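Local coordinates for hydrolase (Burkholderia cenocepacia, PDB 4QKU), which probably hydrolyses fumarylacetoacetate to fumarate and acetoacetate, the final step of phenylalanine and tyrosine breakdown, as a metal-dependent enzyme of the FAH family, at residues B[44-56]-B[83-95]. Numbering follows the deposited sequence.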
ATOM      1  N   PHE B  44       6.563 -21.936  -5.964  1.00 13.55           N
ATOM      2  CA  PHE B  44       7.791 -21.204  -5.716  1.00 13.51           C
ATOM      3  C   PHE B  44       7.761 -20.562  -4.345  1.00 13.19           C
ATOM      4  O   PHE B  44       6.706 -20.123  -3.872  1.00 12.83           O
ATOM      5  CB  PHE B  44       7.988 -20.147  -6.786  1.00 13.46           C
ATOM      6  CG  PHE B  44       8.330 -20.709  -8.111  1.00 13.87           C
ATOM      7  CD1 PHE B  44       7.338 -21.122  -8.981  1.00 14.00           C
ATOM      8  CD2 PHE B  44       9.664 -20.823  -8.501  1.00 14.25           C
ATOM      9  CE1 PHE B  44       7.665 -21.635 -10.222  1.00 14.37           C
ATOM     10  CE2 PHE B  44       9.996 -21.334  -9.731  1.00 14.43           C
ATOM     11  CZ  PHE B  44       9.004 -21.744 -10.592  1.00 14.54           C
ATOM     12  N   GLY B  45       8.921 -20.496  -3.709  1.00 13.45           N
ATOM     13  CA  GLY B  45       9.038 -19.837  -2.393  1.00 13.64           C
ATOM     14  C   GLY B  45      10.435 -19.361  -2.087  1.00 14.12           C
ATOM     15  O   GLY B  45      11.334 -19.461  -2.937  1.00 14.64           O
ATOM     16  N   ILE B  46      10.603 -18.820  -0.887  1.00 14.44           N
ATOM     17  CA  ILE B  46      11.873 -18.301  -0.415  1.00 14.90           C
ATOM     18  C   ILE B  46      12.155 -18.952   0.906  1.00 15.50           C
ATOM     19  O   ILE B  46      11.300 -18.972   1.805  1.00 15.39           O
ATOM     20  CB  ILE B  46      11.829 -16.771  -0.208  1.00 14.95           C
ATOM     21  CG1 ILE B  46      11.608 -16.046  -1.540  1.00 14.72           C
ATOM     22  CG2 ILE B  46      13.092 -16.279   0.490  1.00 15.12           C
ATOM     23  CD1 ILE B  46      12.794 -16.100  -2.475  1.00 15.16           C
ATOM     24  N   PHE B  47      13.363 -19.491   1.034  1.00 16.63           N
ATOM     25  CA  PHE B  47      13.728 -20.274   2.220  1.00 17.68           C
ATOM     26  C   PHE B  47      15.168 -20.019   2.598  1.00 18.95           C
ATOM     27  O   PHE B  47      15.996 -19.664   1.753  1.00 19.24           O
ATOM     28  CB  PHE B  47      13.537 -21.791   1.965  1.00 17.45           C
ATOM     29  CG  PHE B  47      14.646 -22.393   1.170  1.00 17.40           C
ATOM     30  CD1 PHE B  47      14.670 -22.274  -0.205  1.00 17.33           C
ATOM     31  CD2 PHE B  47      15.695 -23.023   1.798  1.00 17.74           C
ATOM     32  CE1 PHE B  47      15.726 -22.785  -0.942  1.00 17.59           C
ATOM     33  CE2 PHE B  47      16.745 -23.550   1.067  1.00 18.07           C
ATOM     34  CZ  PHE B  47      16.764 -23.433  -0.302  1.00 17.78           C
ATOM     35  N   SER B  48      15.453 -20.225   3.867  1.00 20.29           N
ATOM     36  CA  SER B  48      16.815 -20.246   4.317  1.00 22.56           C
ATOM     37  C   SER B  48      17.036 -21.507   5.128  1.00 24.79           C
ATOM     38  O   SER B  48      16.097 -22.130   5.607  1.00 24.33           O
ATOM     39  CB  SER B  48      17.140 -18.992   5.144  1.00 22.04           C
ATOM     40  OG  SER B  48      16.316 -18.900   6.278  1.00 21.06           O
ATOM     41  N   ASP B  49      18.301 -21.851   5.275  1.00 28.28           N
ATOM     42  CA  ASP B  49      18.724 -22.950   6.117  1.00 31.45           C
ATOM     43  C   ASP B  49      20.084 -22.581   6.693  1.00 33.96           C
ATOM     44  O   ASP B  49      20.560 -21.459   6.497  1.00 34.66           O
ATOM     45  CB  ASP B  49      18.819 -24.222   5.283  1.00 32.49           C
ATOM     46  CG  ASP B  49      19.798 -24.087   4.111  1.00 33.50           C
ATOM     47  OD1 ASP B  49      20.285 -22.974   3.826  1.00 34.07           O
ATOM     48  OD2 ASP B  49      20.091 -25.109   3.467  1.00 35.78           O
ATOM     49  N   ALA B  50      20.703 -23.508   7.407  1.00 37.51           N
ATOM     50  CA  ALA B  50      22.073 -23.324   7.874  1.00 40.86           C
ATOM     51  C   ALA B  50      23.104 -23.245   6.727  1.00 42.41           C
ATOM     52  O   ALA B  50      24.170 -22.673   6.897  1.00 46.83           O
ATOM     53  CB  ALA B  50      22.439 -24.432   8.855  1.00 42.16           C
ATOM     54  N   LYS B  51      22.806 -23.818   5.570  1.00 43.74           N
ATOM     55  CA  LYS B  51      23.712 -23.704   4.408  1.00 45.74           C
ATOM     56  C   LYS B  51      23.828 -22.261   3.906  1.00 45.96           C
ATOM     57  O   LYS B  51      24.892 -21.859   3.437  1.00 50.41           O
ATOM     58  CB  LYS B  51      23.286 -24.626   3.246  1.00 46.01           C
ATOM     59  N   GLY B  52      22.752 -21.479   3.995  1.00 42.09           N
ATOM     60  CA  GLY B  52      22.751 -20.153   3.375  1.00 37.59           C
ATOM     61  C   GLY B  52      21.574 -19.234   3.668  1.00 34.42           C
ATOM     62  O   GLY B  52      20.554 -19.635   4.245  1.00 32.45           O
ATOM     63  N   ALA B  53      21.735 -17.992   3.224  1.00 31.25           N
ATOM     64  CA  ALA B  53      20.749 -16.954   3.409  1.00 29.88           C
ATOM     65  C   ALA B  53      19.526 -17.185   2.531  1.00 28.42           C
ATOM     66  O   ALA B  53      19.579 -17.953   1.576  1.00 28.81           O
ATOM     67  CB  ALA B  53      21.359 -15.599   3.092  1.00 29.96           C
ATOM     68  N   ARG B  54      18.440 -16.490   2.841  1.00 26.44           N
ATOM     69  CA  ARG B  54      17.189 -16.730   2.163  1.00 25.91           C
ATOM     70  C   ARG B  54      17.351 -16.598   0.649  1.00 24.47           C
ATOM     71  O   ARG B  54      18.021 -15.692   0.165  1.00 25.51           O
ATOM     72  CB  ARG B  54      16.082 -15.813   2.705  1.00 26.61           C
ATOM     73  CG  ARG B  54      16.211 -14.349   2.318  1.00 27.94           C
ATOM     74  CD  ARG B  54      15.156 -13.498   3.003  1.00 28.42           C
ATOM     75  NE  ARG B  54      15.292 -13.510   4.456  1.00 29.21           N
ATOM     76  CZ  ARG B  54      14.379 -13.018   5.296  1.00 29.83           C
ATOM     77  NH1 ARG B  54      13.258 -12.478   4.845  1.00 28.87           N
ATOM     78  NH2 ARG B  54      14.576 -13.086   6.607  1.00 31.31           N
ATOM     79  N   ARG B  55      16.714 -17.505  -0.091  1.00 22.43           N
ATOM     80  CA  ARG B  55      16.864 -17.571  -1.537  1.00 21.13           C
ATOM     81  C   ARG B  55      15.741 -18.426  -2.130  1.00 19.41           C
ATOM     82  O   ARG B  55      15.025 -19.092  -1.387  1.00 19.18           O
ATOM     83  CB  ARG B  55      18.219 -18.184  -1.881  1.00 22.07           C
ATOM     84  CG  ARG B  55      18.375 -19.623  -1.404  1.00 22.61           C
ATOM     85  CD  ARG B  55      19.841 -20.003  -1.274  1.00 23.16           C
ATOM     86  NE  ARG B  55      20.018 -21.370  -0.792  1.00 23.48           N
ATOM     87  CZ  ARG B  55      20.073 -21.736   0.483  1.00 24.30           C
ATOM     88  NH1 ARG B  55      19.980 -20.854   1.475  1.00 24.57           N
ATOM     89  NH2 ARG B  55      20.220 -23.024   0.778  1.00 25.13           N
ATOM     90  N   PRO B  56      15.575 -18.396  -3.460  1.00 17.70           N
ATOM     91  CA  PRO B  56      14.450 -19.054  -4.092  1.00 16.70           C
ATOM     92  C   PRO B  56      14.495 -20.547  -4.024  1.00 16.16           C
ATOM     93  O   PRO B  56      15.560 -21.138  -4.209  1.00 16.39           O
ATOM     94  CB  PRO B  56      14.552 -18.612  -5.553  1.00 16.83           C
ATOM     95  CG  PRO B  56      15.309 -17.362  -5.520  1.00 17.27           C
ATOM     96  CD  PRO B  56      16.313 -17.568  -4.428  1.00 17.84           C
ATOM     97  N   ASP B  83      21.342 -12.141 -12.246  1.00 40.20           N
ATOM     98  CA  ASP B  83      21.068 -13.391 -11.542  1.00 39.53           C
ATOM     99  C   ASP B  83      19.904 -13.263 -10.547  1.00 36.59           C
ATOM    100  O   ASP B  83      20.066 -12.764  -9.444  1.00 36.44           O
ATOM    101  CB  ASP B  83      22.309 -13.900 -10.824  1.00 38.94           C
ATOM    102  CG  ASP B  83      22.098 -15.288 -10.243  1.00 41.12           C
ATOM    103  OD1 ASP B  83      20.936 -15.790 -10.236  1.00 41.28           O
ATOM    104  OD2 ASP B  83      23.086 -15.877  -9.776  1.00 41.80           O
ATOM    105  N   VAL B  84      18.738 -13.742 -10.953  1.00 34.66           N
ATOM    106  CA  VAL B  84      17.523 -13.565 -10.165  1.00 32.87           C
ATOM    107  C   VAL B  84      17.420 -14.560  -9.009  1.00 31.83           C
ATOM    108  O   VAL B  84      16.519 -14.446  -8.174  1.00 28.54           O
ATOM    109  CB  VAL B  84      16.244 -13.670 -11.044  1.00 31.88           C
ATOM    110  CG1 VAL B  84      16.275 -12.644 -12.171  1.00 31.72           C
ATOM    111  CG2 VAL B  84      16.051 -15.074 -11.591  1.00 30.77           C
ATOM    112  N   LEU B  85      18.338 -15.525  -8.960  1.00 31.91           N
ATOM    113  CA  LEU B  85      18.264 -16.582  -7.946  1.00 32.03           C
ATOM    114  C   LEU B  85      19.205 -16.315  -6.770  1.00 32.10           C
ATOM    115  O   LEU B  85      19.283 -17.099  -5.841  1.00 33.11           O
ATOM    116  CB  LEU B  85      18.549 -17.935  -8.576  1.00 31.87           C
ATOM    117  CG  LEU B  85      17.681 -18.288  -9.792  1.00 31.95           C
ATOM    118  CD1 LEU B  85      18.221 -19.536 -10.464  1.00 32.75           C
ATOM    119  CD2 LEU B  85      16.230 -18.506  -9.421  1.00 31.59           C
ATOM    120  N   ALA B  86      19.916 -15.196  -6.825  1.00 33.48           N
ATOM    121  CA  ALA B  86      20.683 -14.697  -5.678  1.00 33.18           C
ATOM    122  C   ALA B  86      19.806 -13.808  -4.796  1.00 32.81           C
ATOM    123  O   ALA B  86      20.215 -13.432  -3.698  1.00 35.01           O
ATOM    124  CB  ALA B  86      21.893 -13.908  -6.152  1.00 32.62           C
ATOM    125  N   ALA B  87      18.601 -13.491  -5.271  1.00 30.01           N
ATOM    126  CA  ALA B  87      17.777 -12.490  -4.639  1.00 28.13           C
ATOM    127  C   ALA B  87      17.052 -13.082  -3.449  1.00 25.52           C
ATOM    128  O   ALA B  87      16.650 -14.226  -3.490  1.00 28.31           O
ATOM    129  CB  ALA B  87      16.784 -11.910  -5.640  1.00 28.55           C
ATOM    130  N   PRO B  88      16.868 -12.293  -2.390  1.00 22.77           N
ATOM    131  CA  PRO B  88      16.133 -12.739  -1.218  1.00 21.54           C
ATOM    132  C   PRO B  88      14.609 -12.787  -1.409  1.00 19.66           C
ATOM    133  O   PRO B  88      13.894 -13.155  -0.479  1.00 17.93           O
ATOM    134  CB  PRO B  88      16.520 -11.692  -0.156  1.00 21.74           C
ATOM    135  CG  PRO B  88      16.716 -10.458  -0.943  1.00 21.95           C
ATOM    136  CD  PRO B  88      17.312 -10.892  -2.251  1.00 22.59           C
ATOM    137  N   THR B  89      14.127 -12.369  -2.583  1.00 18.73           N
ATOM    138  CA  THR B  89      12.725 -12.497  -2.932  1.00 17.87           C
ATOM    139  C   THR B  89      12.603 -13.046  -4.326  1.00 18.14           C
ATOM    140  O   THR B  89      13.595 -13.087  -5.078  1.00 19.33           O
ATOM    141  CB  THR B  89      12.009 -11.149  -2.882  1.00 17.78           C
ATOM    142  OG1 THR B  89      12.594 -10.251  -3.827  1.00 17.75           O
ATOM    143  CG2 THR B  89      12.106 -10.544  -1.489  1.00 17.80           C
ATOM    144  N   LEU B  90      11.391 -13.448  -4.685  1.00 17.11           N
ATOM    145  CA  LEU B  90      11.122 -13.983  -6.012  1.00 16.59           C
ATOM    146  C   LEU B  90      10.790 -12.902  -7.043  1.00 16.93           C
ATOM    147  O   LEU B  90      10.612 -13.212  -8.221  1.00 17.08           O
ATOM    148  CB  LEU B  90       9.955 -14.993  -5.952  1.00 15.89           C
ATOM    149  CG  LEU B  90      10.140 -16.325  -5.199  1.00 15.65           C
ATOM    150  CD1 LEU B  90       8.828 -17.083  -5.089  1.00 15.25           C
ATOM    151  CD2 LEU B  90      11.201 -17.190  -5.850  1.00 15.75           C
ATOM    152  N   ASN B  91      10.674 -11.647  -6.628  1.00 17.42           N
ATOM    153  CA  ASN B  91      10.230 -10.560  -7.557  1.00 17.84           C
ATOM    154  C   ASN B  91      10.991 -10.533  -8.874  1.00 17.96           C
ATOM    155  O   ASN B  91      10.374 -10.475  -9.926  1.00 18.06           O
ATOM    156  CB  ASN B  91      10.352  -9.187  -6.902  1.00 18.34           C
ATOM    157  CG  ASN B  91       9.449  -9.032  -5.692  1.00 18.35           C
ATOM    158  OD1 ASN B  91       9.561  -9.777  -4.719  1.00 18.96           O
ATOM    159  ND2 ASN B  91       8.543  -8.084  -5.753  1.00 18.38           N
ATOM    160  N   ALA B  92      12.324 -10.579  -8.798  1.00 18.49           N
ATOM    161  CA  ALA B  92      13.178 -10.499  -9.985  1.00 19.57           C
ATOM    162  C   ALA B  92      12.937 -11.676 -10.899  1.00 19.94           C
ATOM    163  O   ALA B  92      12.799 -11.511 -12.112  1.00 20.69           O
ATOM    164  CB  ALA B  92      14.650 -10.427  -9.607  1.00 19.95           C
ATOM    165  N   PHE B  93      12.827 -12.860 -10.322  1.00 19.45           N
ATOM    166  CA  PHE B  93      12.481 -14.004 -11.113  1.00 19.61           C
ATOM    167  C   PHE B  93      11.123 -13.794 -11.779  1.00 19.14           C
ATOM    168  O   PHE B  93      10.985 -13.999 -12.980  1.00 19.42           O
ATOM    169  CB  PHE B  93      12.478 -15.276 -10.266  1.00 19.67           C
ATOM    170  CG  PHE B  93      11.864 -16.455 -10.967  1.00 20.28           C
ATOM    171  CD1 PHE B  93      12.542 -17.101 -11.978  1.00 20.87           C
ATOM    172  CD2 PHE B  93      10.597 -16.915 -10.622  1.00 20.20           C
ATOM    173  CE1 PHE B  93      11.983 -18.190 -12.616  1.00 20.98           C
ATOM    174  CE2 PHE B  93      10.032 -18.004 -11.264  1.00 20.23           C
ATOM    175  CZ  PHE B  93      10.723 -18.636 -12.265  1.00 20.50           C
ATOM    176  N   ILE B  94      10.115 -13.404 -11.003  1.00 18.68           N
ATOM    177  CA  ILE B  94       8.765 -13.262 -11.549  1.00 18.35           C
ATOM    178  C   ILE B  94       8.759 -12.270 -12.691  1.00 18.39           C
ATOM    179  O   ILE B  94       8.172 -12.510 -13.741  1.00 18.01           O
ATOM    180  CB  ILE B  94       7.751 -12.872 -10.461  1.00 18.15           C
ATOM    181  CG1 ILE B  94       7.604 -14.016  -9.446  1.00 18.31           C
ATOM    182  CG2 ILE B  94       6.389 -12.614 -11.085  1.00 18.30           C
ATOM    183  CD1 ILE B  94       7.031 -13.599  -8.116  1.00 18.22           C
ATOM    184  N   ALA B  95       9.450 -11.164 -12.493  1.00 18.84           N
ATOM    185  CA  ALA B  95       9.514 -10.111 -13.506  1.00 19.51           C
ATOM    186  C   ALA B  95       9.944 -10.643 -14.876  1.00 19.69           C
ATOM    187  O   ALA B  95       9.536 -10.100 -15.898  1.00 20.16           O
ATOM    188  CB  ALA B  95      10.437  -8.970 -13.044  1.00 19.21           C
TER
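L90, I46 and P56 illustrate how an irregular chain can pack on a β-hairpin through side chains, with no hydrogen bond passing between the two. The hairpin, strands 44-49 and 55-60, lies within the five-stranded antiparallel sheet of the N-terminal region of this FAH-family protein; the loop 83-90 and the helix 91-95 lie against it, away from the annotated sites. Among the apolar contacts, L90 is central, its two methyls parting to different strands: CD1 meets F44 CB at 3.6 Å, CD2 meets P56 CB at 3.7 Å. I46 and L90 run antiparallel alongside one another, with I46 CD1 3.8 Å from L90 CG. F93 CE2 lies over one face of the F44 ring, a position reached with F93 CG anti to its backbone N (chi1 169°); the ring planes meet obliquely at 32°. Helix 67-72 adds L67 against F44, P56 and L85. Backbone carbonyls are also touched: P56 CD approaches L85 O at 3.3 Å, and I46 CG2 lies 3.4 Å from P88 O. Near the hairpin turn, R55 NH1 and NH2 both grip D49 OD1, and R55 NE forms a salt bridge with D66. At the exposed margin, R54 CG rests 3.6 Å from P88 CB.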